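Local atomic coordinates of Rubredoxin\:oxygen oxidoreductase (Desulfovibrio gigas, PDB entry 1E5D), a protein that catalyses the four-electron reduction of dioxygen to two molecules of water, using a diiron centre and flavin mononucleotide. Residues A[36-41]-A[222-227]; A[314-319]-A[346-351]; A[248-253]-A[334-339]. All coordinates share one frame; numbering follows the deposited sequence.

Interaction 1: residues A[36-41]-A[222-227]; sequences NAYLVE and ICPDHG. With FEO (mu-oxo-diiron), chain D.
The metallo-β-lactamase fold packs two mixed sheets face to face, and N36 and Y38 on strand 33-40 of one meet residues 223-227, on and just after strand 221-224 of the other. The short strand segments are steeply inclined, at 127° with axes 7.6 Å apart, and one backbone bond joins the two parts of the chain, N36 N to D225 O (2.7 Å). The N36 amide is held flat by two acceptors lying close to its plane: ND2 donates to P224 O at 2.9 Å and to G227 O at 2.7 Å. Its chi1 of -60°, CG anti to the carbonyl carbon, brings the amide to the P224-G227 turn, whose P224, D225 and G227 carbonyls all accept bonds from N36. P224 O also accepts from Y38 OH at 2.8 Å; ND2 and OH approach from opposite faces of its carbonyl plane. Over the Y38 ring sits C223 CB, a CH-pi contact 3.6 Å from the centroid, with C223 SG reaching the ring obliquely. The turn presents H226, whose NE2 binds FE1 at 2.0 Å and whose ND1 bonds T34 O, fixing the ring's rotation; D225 OD2, also bonded to H84, accepts from the water on that iron (2.7 Å). D83 and D165 also bind the diiron unit. All is buried: strand 10-17 packs against N36 and Y38, strand 160-164 against Y38, P224 and D225, and helix 233-248 against I222.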
loop_
_atom_site.group_PDB
_atom_site.type_symbol
_atom_site.label_atom_id
_atom_site.label_comp_id
_atom_site.label_asym_id
_atom_site.label_seq_id
_atom_site.Cartn_x
_atom_site.Cartn_y
_atom_site.Cartn_z
ATOM N N ASN A 36 -20.500 7.528 -20.111
ATOM C CA ASN A 36 -21.810 7.924 -20.587
ATOM C C ASN A 36 -21.852 9.401 -20.951
ATOM O O ASN A 36 -21.504 10.272 -20.169
ATOM C CB ASN A 36 -22.882 7.635 -19.530
ATOM C CG ASN A 36 -22.957 6.162 -19.174
ATOM O OD1 ASN A 36 -22.521 5.306 -19.937
ATOM N ND2 ASN A 36 -23.517 5.862 -18.005
ATOM N N ALA A 37 -22.299 9.651 -22.170
ATOM C CA ALA A 37 -22.597 10.988 -22.659
ATOM C C ALA A 37 -24.023 10.939 -23.204
ATOM O O ALA A 37 -24.512 9.864 -23.570
ATOM C CB ALA A 37 -21.603 11.452 -23.697
ATOM N N TYR A 38 -24.682 12.093 -23.223
ATOM C CA TYR A 38 -26.072 12.101 -23.680
ATOM C C TYR A 38 -26.276 13.155 -24.759
ATOM O O TYR A 38 -26.021 14.342 -24.570
ATOM C CB TYR A 38 -27.018 12.301 -22.488
ATOM C CG TYR A 38 -26.821 11.179 -21.483
ATOM C CD1 TYR A 38 -25.857 11.312 -20.491
ATOM C CD2 TYR A 38 -27.562 10.009 -21.528
ATOM C CE1 TYR A 38 -25.650 10.306 -19.569
ATOM C CE2 TYR A 38 -27.359 8.994 -20.603
ATOM C CZ TYR A 38 -26.401 9.153 -19.628
ATOM O OH TYR A 38 -26.169 8.175 -18.691
ATOM N N LEU A 39 -26.736 12.653 -25.895
ATOM C CA LEU A 39 -27.101 13.436 -27.059
ATOM C C LEU A 39 -28.583 13.806 -27.014
ATOM O O LEU A 39 -29.441 12.920 -26.998
ATOM C CB LEU A 39 -26.803 12.633 -28.326
ATOM C CG LEU A 39 -27.043 13.371 -29.641
ATOM C CD1 LEU A 39 -26.093 14.555 -29.747
ATOM C CD2 LEU A 39 -26.898 12.430 -30.826
ATOM N N VAL A 40 -28.879 15.098 -26.982
ATOM C CA VAL A 40 -30.261 15.562 -26.988
ATOM C C VAL A 40 -30.595 16.306 -28.280
ATOM O O VAL A 40 -30.055 17.376 -28.571
ATOM C CB VAL A 40 -30.558 16.477 -25.786
ATOM C CG1 VAL A 40 -32.006 16.940 -25.836
ATOM C CG2 VAL A 40 -30.251 15.760 -24.484
ATOM N N GLU A 41 -31.500 15.712 -29.059
ATOM C CA GLU A 41 -31.944 16.313 -30.307
ATOM C C GLU A 41 -33.002 17.390 -30.085
ATOM O O GLU A 41 -34.114 17.048 -29.685
ATOM C CB GLU A 41 -32.514 15.237 -31.229
ATOM C CG GLU A 41 -31.417 14.457 -31.947
ATOM C CD GLU A 41 -31.988 13.417 -32.888
ATOM O OE1 GLU A 41 -32.809 12.586 -32.440
ATOM O OE2 GLU A 41 -31.611 13.440 -34.079
ATOM N N ILE A 222 -32.586 8.949 -14.349
ATOM C CA ILE A 222 -31.335 9.582 -13.929
ATOM C C ILE A 222 -30.189 9.040 -14.785
ATOM O O ILE A 222 -30.044 7.832 -14.899
ATOM C CB ILE A 222 -30.992 9.386 -12.449
ATOM C CG1 ILE A 222 -31.978 10.101 -11.528
ATOM C CG2 ILE A 222 -29.550 9.810 -12.199
ATOM C CD1 ILE A 222 -32.032 9.562 -10.116
ATOM N N CYS A 223 -29.435 9.951 -15.362
ATOM C CA CYS A 223 -28.392 9.667 -16.334
ATOM C C CYS A 223 -27.021 10.091 -15.823
ATOM O O CYS A 223 -26.622 11.247 -15.958
ATOM C CB CYS A 223 -28.727 10.383 -17.649
ATOM S SG CYS A 223 -30.369 9.973 -18.299
ATOM N N PRO A 224 -26.317 9.139 -15.217
ATOM C CA PRO A 224 -24.951 9.358 -14.735
ATOM C C PRO A 224 -23.878 9.035 -15.779
ATOM O O PRO A 224 -24.141 8.393 -16.801
ATOM C CB PRO A 224 -24.884 8.371 -13.563
ATOM C CG PRO A 224 -25.724 7.227 -13.998
ATOM C CD PRO A 224 -26.781 7.775 -14.914
ATOM N N ASP A 225 -22.666 9.498 -15.498
ATOM C CA ASP A 225 -21.458 9.338 -16.277
ATOM C C ASP A 225 -21.006 7.889 -16.434
ATOM O O ASP A 225 -20.406 7.575 -17.454
ATOM C CB ASP A 225 -20.297 10.067 -15.586
ATOM C CG ASP A 225 -20.294 11.551 -15.867
ATOM O OD1 ASP A 225 -21.046 11.989 -16.759
ATOM O OD2 ASP A 225 -19.557 12.274 -15.163
ATOM N N HIS A 226 -21.277 7.070 -15.428
ATOM C CA HIS A 226 -20.829 5.697 -15.359
ATOM C C HIS A 226 -21.944 4.733 -14.985
ATOM O O HIS A 226 -22.682 4.953 -14.024
ATOM C CB HIS A 226 -19.714 5.529 -14.304
ATOM C CG HIS A 226 -18.651 6.577 -14.405
ATOM N ND1 HIS A 226 -17.847 6.722 -15.514
ATOM C CD2 HIS A 226 -18.265 7.541 -13.543
ATOM C CE1 HIS A 226 -17.014 7.725 -15.319
ATOM N NE2 HIS A 226 -17.242 8.245 -14.130
ATOM N N GLY A 227 -22.038 3.634 -15.731
ATOM C CA GLY A 227 -22.978 2.594 -15.344
ATOM C C GLY A 227 -24.322 2.771 -16.022
ATOM O O GLY A 227 -24.439 3.481 -17.025
HETATM FE FE1 FEO D . -16.374 10.001 -13.640
HETATM FE FE2 FEO D . -15.297 12.235 -11.371
HETATM O O FEO D . -15.261 11.336 -13.438
HETATM O O HOH W 1 -17.156 11.115 -15.655
#

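Interaction 2: residues A[314-319]-A[346-351]. With FMN (flavin mononucleotide), chain C.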
loop_
_atom_site.group_PDB
_atom_site.type_symbol
_atom_site.label_atom_id
_atom_site.label_comp_id
_atom_site.label_asym_id
_atom_site.label_seq_id
_atom_site.Cartn_x
_atom_site.Cartn_y
_atom_site.Cartn_z
ATOM N N HIS A 314 6.208 -2.886 13.118
ATOM C CA HIS A 314 7.265 -3.073 12.136
ATOM C C HIS A 314 8.116 -1.809 12.106
ATOM O O HIS A 314 7.588 -0.764 11.738
ATOM C CB HIS A 314 6.683 -3.376 10.757
ATOM C CG HIS A 314 7.712 -3.606 9.696
ATOM N ND1 HIS A 314 7.939 -2.733 8.658
ATOM C CD2 HIS A 314 8.594 -4.619 9.516
ATOM C CE1 HIS A 314 8.903 -3.197 7.887
ATOM N NE2 HIS A 314 9.325 -4.351 8.383
ATOM N N ASN A 315 9.377 -1.948 12.497
ATOM C CA ASN A 315 10.284 -0.803 12.535
ATOM C C ASN A 315 9.646 0.401 13.219
ATOM O O ASN A 315 9.487 1.463 12.617
ATOM C CB ASN A 315 10.738 -0.453 11.116
ATOM C CG ASN A 315 11.538 -1.580 10.492
ATOM O OD1 ASN A 315 12.307 -2.291 11.140
ATOM N ND2 ASN A 315 11.352 -1.744 9.190
ATOM N N ASN A 316 9.266 0.226 14.480
ATOM C CA ASN A 316 8.773 1.324 15.304
ATOM C C ASN A 316 7.469 1.914 14.798
ATOM O O ASN A 316 7.085 3.006 15.206
ATOM C CB ASN A 316 9.855 2.420 15.388
ATOM C CG ASN A 316 11.109 1.804 16.007
ATOM O OD1 ASN A 316 12.163 1.751 15.384
ATOM N ND2 ASN A 316 10.945 1.323 17.237
ATOM N N GLY A 317 6.809 1.168 13.919
ATOM C CA GLY A 317 5.541 1.604 13.369
ATOM C C GLY A 317 4.682 0.424 12.943
ATOM O O GLY A 317 4.860 -0.697 13.417
ATOM N N ILE A 318 3.760 0.722 12.034
ATOM C CA ILE A 318 2.824 -0.273 11.535
ATOM C C ILE A 318 3.214 -0.679 10.119
ATOM O O ILE A 318 3.973 0.033 9.467
ATOM C CB ILE A 318 1.386 0.269 11.536
ATOM C CG1 ILE A 318 1.187 1.429 10.557
ATOM C CG2 ILE A 318 0.952 0.672 12.934
ATOM C CD1 ILE A 318 -0.263 1.822 10.355
ATOM N N LEU A 319 2.691 -1.811 9.684
ATOM C CA LEU A 319 2.954 -2.316 8.345
ATOM C C LEU A 319 2.386 -1.384 7.281
ATOM O O LEU A 319 1.339 -0.762 7.400
ATOM C CB LEU A 319 2.405 -3.738 8.198
ATOM C CG LEU A 319 3.167 -4.831 8.960
ATOM C CD1 LEU A 319 2.481 -6.184 8.778
ATOM C CD2 LEU A 319 4.612 -4.907 8.503
ATOM N N GLY A 346 7.559 -6.840 19.459
ATOM C CA GLY A 346 8.704 -7.581 19.964
ATOM C C GLY A 346 9.461 -6.839 21.045
ATOM O O GLY A 346 10.091 -7.438 21.918
ATOM N N TRP A 347 9.422 -5.509 21.017
ATOM C CA TRP A 347 10.120 -4.726 22.032
ATOM C C TRP A 347 9.552 -3.319 22.151
ATOM O O TRP A 347 9.063 -2.941 23.214
ATOM C CB TRP A 347 11.615 -4.666 21.735
ATOM C CG TRP A 347 12.039 -4.233 20.371
ATOM C CD1 TRP A 347 12.361 -2.964 19.972
ATOM C CD2 TRP A 347 12.197 -5.066 19.214
ATOM N NE1 TRP A 347 12.707 -2.955 18.642
ATOM C CE2 TRP A 347 12.613 -4.236 18.155
ATOM C CE3 TRP A 347 12.025 -6.433 18.977
ATOM C CZ2 TRP A 347 12.862 -4.725 16.871
ATOM C CZ3 TRP A 347 12.270 -6.917 17.708
ATOM C CH2 TRP A 347 12.682 -6.064 16.675
ATOM N N SER A 348 9.613 -2.537 21.080
ATOM C CA SER A 348 9.177 -1.143 21.155
ATOM C C SER A 348 7.662 -1.067 21.298
ATOM O O SER A 348 7.173 -0.308 22.139
ATOM C CB SER A 348 9.675 -0.349 19.954
ATOM O OG SER A 348 9.500 -1.012 18.727
ATOM N N GLY A 349 6.908 -1.843 20.523
ATOM C CA GLY A 349 5.475 -1.941 20.719
ATOM C C GLY A 349 4.648 -0.740 20.323
ATOM O O GLY A 349 3.554 -0.543 20.869
ATOM N N GLU A 350 5.090 0.100 19.386
ATOM C CA GLU A 350 4.319 1.272 19.010
ATOM C C GLU A 350 3.020 1.009 18.258
ATOM O O GLU A 350 2.191 1.925 18.221
ATOM C CB GLU A 350 5.166 2.189 18.093
ATOM C CG GLU A 350 6.304 2.882 18.815
ATOM C CD GLU A 350 7.627 2.169 18.622
ATOM O OE1 GLU A 350 7.613 0.922 18.544
ATOM O OE2 GLU A 350 8.657 2.870 18.553
ATOM N N SER A 351 2.804 -0.128 17.620
ATOM C CA SER A 351 1.719 -0.263 16.649
ATOM C C SER A 351 0.356 0.078 17.230
ATOM O O SER A 351 -0.407 0.838 16.627
ATOM C CB SER A 351 1.690 -1.670 16.037
ATOM O OG SER A 351 1.493 -2.671 17.018
HETATM N N1 FMN C . 8.864 -5.337 17.194
HETATM C C2 FMN C . 9.022 -4.208 17.870
HETATM O O2 FMN C . 8.783 -4.118 19.045
HETATM N N3 FMN C . 9.477 -3.020 17.239
HETATM C C4 FMN C . 10.124 -3.085 16.018
HETATM O O4 FMN C . 10.469 -2.036 15.507
HETATM C C4A FMN C . 9.998 -4.338 15.288
HETATM N N5 FMN C . 10.263 -4.386 13.962
HETATM C C5A FMN C . 10.429 -5.642 13.427
HETATM C C6 FMN C . 10.837 -5.725 12.071
HETATM C C7 FMN C . 10.782 -6.914 11.384
HETATM C C7M FMN C . 10.932 -6.915 9.886
HETATM C C8 FMN C . 10.261 -8.099 12.038
HETATM C C8M FMN C . 10.403 -9.451 11.376
HETATM C C9 FMN C . 10.051 -8.064 13.425
HETATM C C9A FMN C . 9.935 -6.821 14.050
HETATM N N10 FMN C . 9.347 -6.648 15.341
HETATM C C10 FMN C . 9.431 -5.486 15.979
HETATM C "C1'" FMN C . 8.875 -7.871 16.033
HETATM C "C2'" FMN C . 7.436 -8.237 15.589
HETATM O "O2'" FMN C . 6.540 -7.182 15.917
HETATM C "C3'" FMN C . 7.082 -9.493 16.369
HETATM O "O3'" FMN C . 7.734 -10.571 15.703
HETATM C "C4'" FMN C . 5.572 -9.745 16.359
HETATM O "O4'" FMN C . 5.276 -10.954 17.077
HETATM C "C5'" FMN C . 5.144 -9.848 14.911
HETATM O "O5'" FMN C . 3.600 -10.130 14.855
HETATM P P FMN C . 2.976 -10.860 13.671
HETATM O O1P FMN C . 1.492 -10.490 13.684
HETATM O O2P FMN C . 3.647 -10.604 12.477
HETATM O O3P FMN C . 3.088 -12.300 13.880
#
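The N316 amide and the E350 carboxylate, their planes 70° apart, lie side by side near the pyrimidine end of the flavin, while the W347 indole stacks one of its faces on the isoalloxazine. The six-membered part of the indole reaches the middle of the flavin, CZ2 standing 3.3 Å from FMN C4A. At the other end H314 offers its ring edge, CD2 to the flavin methyl C7M at 3.3 Å, and has the N315 amide over one of its faces. This is the FMN site of a flavodoxin-like domain, built from two loops. A type I' turn from H314 to G317 directs two backbone donors at the cofactor, N315 N to FMN N5 (3.0 Å) and N316 N to FMN O4 (2.8 Å). The 346-351 loop curls round FMN O2, which accepts from the amides of G346, W347 and G349, with a weak bond from S348; G346 N also bonds N1. Such a ring of donors would probably favour negative charge at the N1–O2 end of the reduced flavin. With chi1 at 45°, S348 turns OG to accept from FMN N3 at 2.5 Å, so short that the exact distance is doubtful. The loops themselves are tied by N316 ND2 to E350 OE2 (3.1 Å), met on the syn side, while N316 OD1 bonds R333 of the second subunit. W147 of that subunit meets the W347 ring edge-to-face. Farther from the flavin, I318 CG2 lies 3.9 Å from S351 CA, and the I318 side chain packs on A323 and L326 of helix 320-331 and on V354 and L355 of helix 350-361.

Interaction 3: residues A[248-253]-A[334-339]; sequences EQKPTN and PQNKIG
Q249 reaches across to Q335 while N336 reaches back to Q249, a pair of reciprocal side-chain to backbone bonds where the chain enters the flavodoxin-like domain, between helix 233-248 and strand 254-259; residues 334-339 lead into strand 338-345 of the same parallel sheet. The side chains of Q249 and Q335 cross at a slant. Q249 is extended beyond CG, and its OE1 accepts from Q335 N at 2.8 Å; the donor stands above the carbonyl plane, 44° out of it and off any lone-pair direction. N336 ND2 donates to Q249 O at 2.7 Å, again from above the carbonyl plane, 52° out of it. Q249 and N336 both have positive phi, near 55°, and both point CB toward the other segment. P251 lies at about a right angle to N336, with its ring atom CD 4.0 Å from N336 CB and its CG 3.6 Å from N336 O. K250 bends back at chi2 and chi3 and crosses N336 obliquely, its NZ 3.9 Å from N336 OD1, near but not bonded. Beyond the pair, P251 rests on helix 379-400 and K337 NZ is bonded to the carbonyls of I301 and A304. Several donors meet at Q249 OE1: besides Q335 N it accepts from N199 ND2 and, at 2.5 Å, from a water that in turn accepts from K337 NZ at 3.2 Å.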
loop_
_atom_site.group_PDB
_atom_site.type_symbol
_atom_site.label_atom_id
_atom_site.label_comp_id
_atom_site.label_asym_id
_atom_site.label_seq_id
_atom_site.Cartn_x
_atom_site.Cartn_y
_atom_site.Cartn_z
ATOM N N GLU A 248 -25.825 9.252 5.189
ATOM C CA GLU A 248 -26.169 9.289 6.614
ATOM C C GLU A 248 -25.259 8.374 7.424
ATOM O O GLU A 248 -24.996 8.684 8.588
ATOM C CB GLU A 248 -27.650 8.960 6.834
ATOM C CG GLU A 248 -28.486 10.195 7.126
ATOM C CD GLU A 248 -29.972 10.041 6.914
ATOM O OE1 GLU A 248 -30.465 8.915 6.692
ATOM O OE2 GLU A 248 -30.683 11.073 6.972
ATOM N N GLN A 249 -24.770 7.292 6.834
ATOM C CA GLN A 249 -23.741 6.493 7.498
ATOM C C GLN A 249 -24.172 6.036 8.883
ATOM O O GLN A 249 -23.477 6.107 9.893
ATOM C CB GLN A 249 -22.441 7.309 7.559
ATOM C CG GLN A 249 -21.762 7.417 6.194
ATOM C CD GLN A 249 -20.583 8.370 6.212
ATOM O OE1 GLN A 249 -19.487 7.986 6.624
ATOM N NE2 GLN A 249 -20.779 9.613 5.789
ATOM N N LYS A 250 -25.414 5.548 8.930
ATOM C CA LYS A 250 -25.902 5.055 10.215
ATOM C C LYS A 250 -25.265 3.700 10.497
ATOM O O LYS A 250 -25.134 2.853 9.611
ATOM C CB LYS A 250 -27.426 4.974 10.208
ATOM C CG LYS A 250 -28.151 6.201 10.731
ATOM C CD LYS A 250 -27.221 7.406 10.789
ATOM C CE LYS A 250 -26.896 7.790 12.226
ATOM N NZ LYS A 250 -26.283 9.144 12.327
ATOM N N PRO A 251 -24.853 3.480 11.739
ATOM C CA PRO A 251 -24.279 2.205 12.148
ATOM C C PRO A 251 -25.208 1.021 11.899
ATOM O O PRO A 251 -26.423 1.142 11.872
ATOM C CB PRO A 251 -24.108 2.357 13.659
ATOM C CG PRO A 251 -24.047 3.827 13.898
ATOM C CD PRO A 251 -24.894 4.463 12.835
ATOM N N THR A 252 -24.593 -0.136 11.734
ATOM C CA THR A 252 -25.225 -1.433 11.763
ATOM C C THR A 252 -24.392 -2.356 12.655
ATOM O O THR A 252 -23.321 -1.977 13.140
ATOM C CB THR A 252 -25.361 -2.064 10.372
ATOM O OG1 THR A 252 -24.045 -2.269 9.844
ATOM C CG2 THR A 252 -26.078 -1.136 9.411
ATOM N N ASN A 253 -24.882 -3.565 12.862
ATOM C CA ASN A 253 -24.266 -4.577 13.701
ATOM C C ASN A 253 -23.093 -5.263 13.014
ATOM O O ASN A 253 -22.728 -6.385 13.351
ATOM C CB ASN A 253 -25.321 -5.631 14.061
ATOM C CG ASN A 253 -25.113 -6.218 15.439
ATOM O OD1 ASN A 253 -24.391 -5.647 16.255
ATOM N ND2 ASN A 253 -25.750 -7.358 15.680
ATOM N N PRO A 334 -15.164 8.423 6.957
ATOM C CA PRO A 334 -16.296 7.633 7.461
ATOM C C PRO A 334 -16.754 8.152 8.820
ATOM O O PRO A 334 -15.942 8.522 9.675
ATOM C CB PRO A 334 -15.710 6.230 7.608
ATOM C CG PRO A 334 -14.239 6.441 7.714
ATOM C CD PRO A 334 -13.936 7.623 6.829
ATOM N N GLN A 335 -18.064 8.189 9.029
ATOM C CA GLN A 335 -18.670 8.748 10.228
ATOM C C GLN A 335 -19.357 7.688 11.080
ATOM O O GLN A 335 -19.677 6.602 10.600
ATOM C CB GLN A 335 -19.728 9.798 9.862
ATOM C CG GLN A 335 -19.248 10.918 8.958
ATOM C CD GLN A 335 -18.269 11.840 9.659
ATOM O OE1 GLN A 335 -17.075 11.876 9.346
ATOM N NE2 GLN A 335 -18.767 12.608 10.627
ATOM N N ASN A 336 -19.623 8.015 12.340
ATOM C CA ASN A 336 -20.434 7.186 13.223
ATOM C C ASN A 336 -19.931 5.750 13.293
ATOM O O ASN A 336 -20.651 4.788 13.053
ATOM C CB ASN A 336 -21.902 7.181 12.808
ATOM C CG ASN A 336 -22.413 8.509 12.298
ATOM O OD1 ASN A 336 -22.448 9.530 12.983
ATOM N ND2 ASN A 336 -22.826 8.474 11.035
ATOM N N LYS A 337 -18.654 5.638 13.646
ATOM C CA LYS A 337 -18.019 4.333 13.733
ATOM C C LYS A 337 -17.334 4.157 15.074
ATOM O O LYS A 337 -16.804 5.116 15.634
ATOM C CB LYS A 337 -16.986 4.178 12.609
ATOM C CG LYS A 337 -17.437 3.232 11.511
ATOM C CD LYS A 337 -17.679 3.972 10.204
ATOM C CE LYS A 337 -19.154 3.957 9.868
ATOM N NZ LYS A 337 -19.507 3.176 8.665
ATOM N N ILE A 338 -17.354 2.926 15.576
ATOM C CA ILE A 338 -16.580 2.615 16.770
ATOM C C ILE A 338 -15.254 1.984 16.349
ATOM O O ILE A 338 -15.236 1.049 15.548
ATOM C CB ILE A 338 -17.330 1.665 17.711
ATOM C CG1 ILE A 338 -18.524 2.315 18.412
ATOM C CG2 ILE A 338 -16.372 1.052 18.721
ATOM C CD1 ILE A 338 -19.568 1.311 18.864
ATOM N N GLY A 339 -14.161 2.502 16.883
ATOM C CA GLY A 339 -12.837 2.006 16.580
ATOM C C GLY A 339 -12.351 0.975 17.578
ATOM O O GLY A 339 -12.899 0.835 18.668
HETATM O O HOH W 2 -19.373 5.456 6.424
#

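In the fold
Interaction 1 is fully buried between the two sheets of the lactamase-type domain; interactions 2 and 3 are only partly buried. Interactions 1 and 2 have centres about 50 Å apart, in different domains; the FMN about 10 Å from the H226 side chain is therefore probably that of the second subunit, consistent with W147 of that subunit meeting W347. Helix 233-248 joins interactions 1 and 3: it packs on I222 and ends at E248. Strand 338-345 joins 3 and 2, delivering G346 to the second. Interaction 1 combines carbonyl-gripping side chains with metal ligation, interaction 2 turns mostly backbone amides on a cofactor, and interaction 3 exchanges side-chain to backbone bonds with water involved.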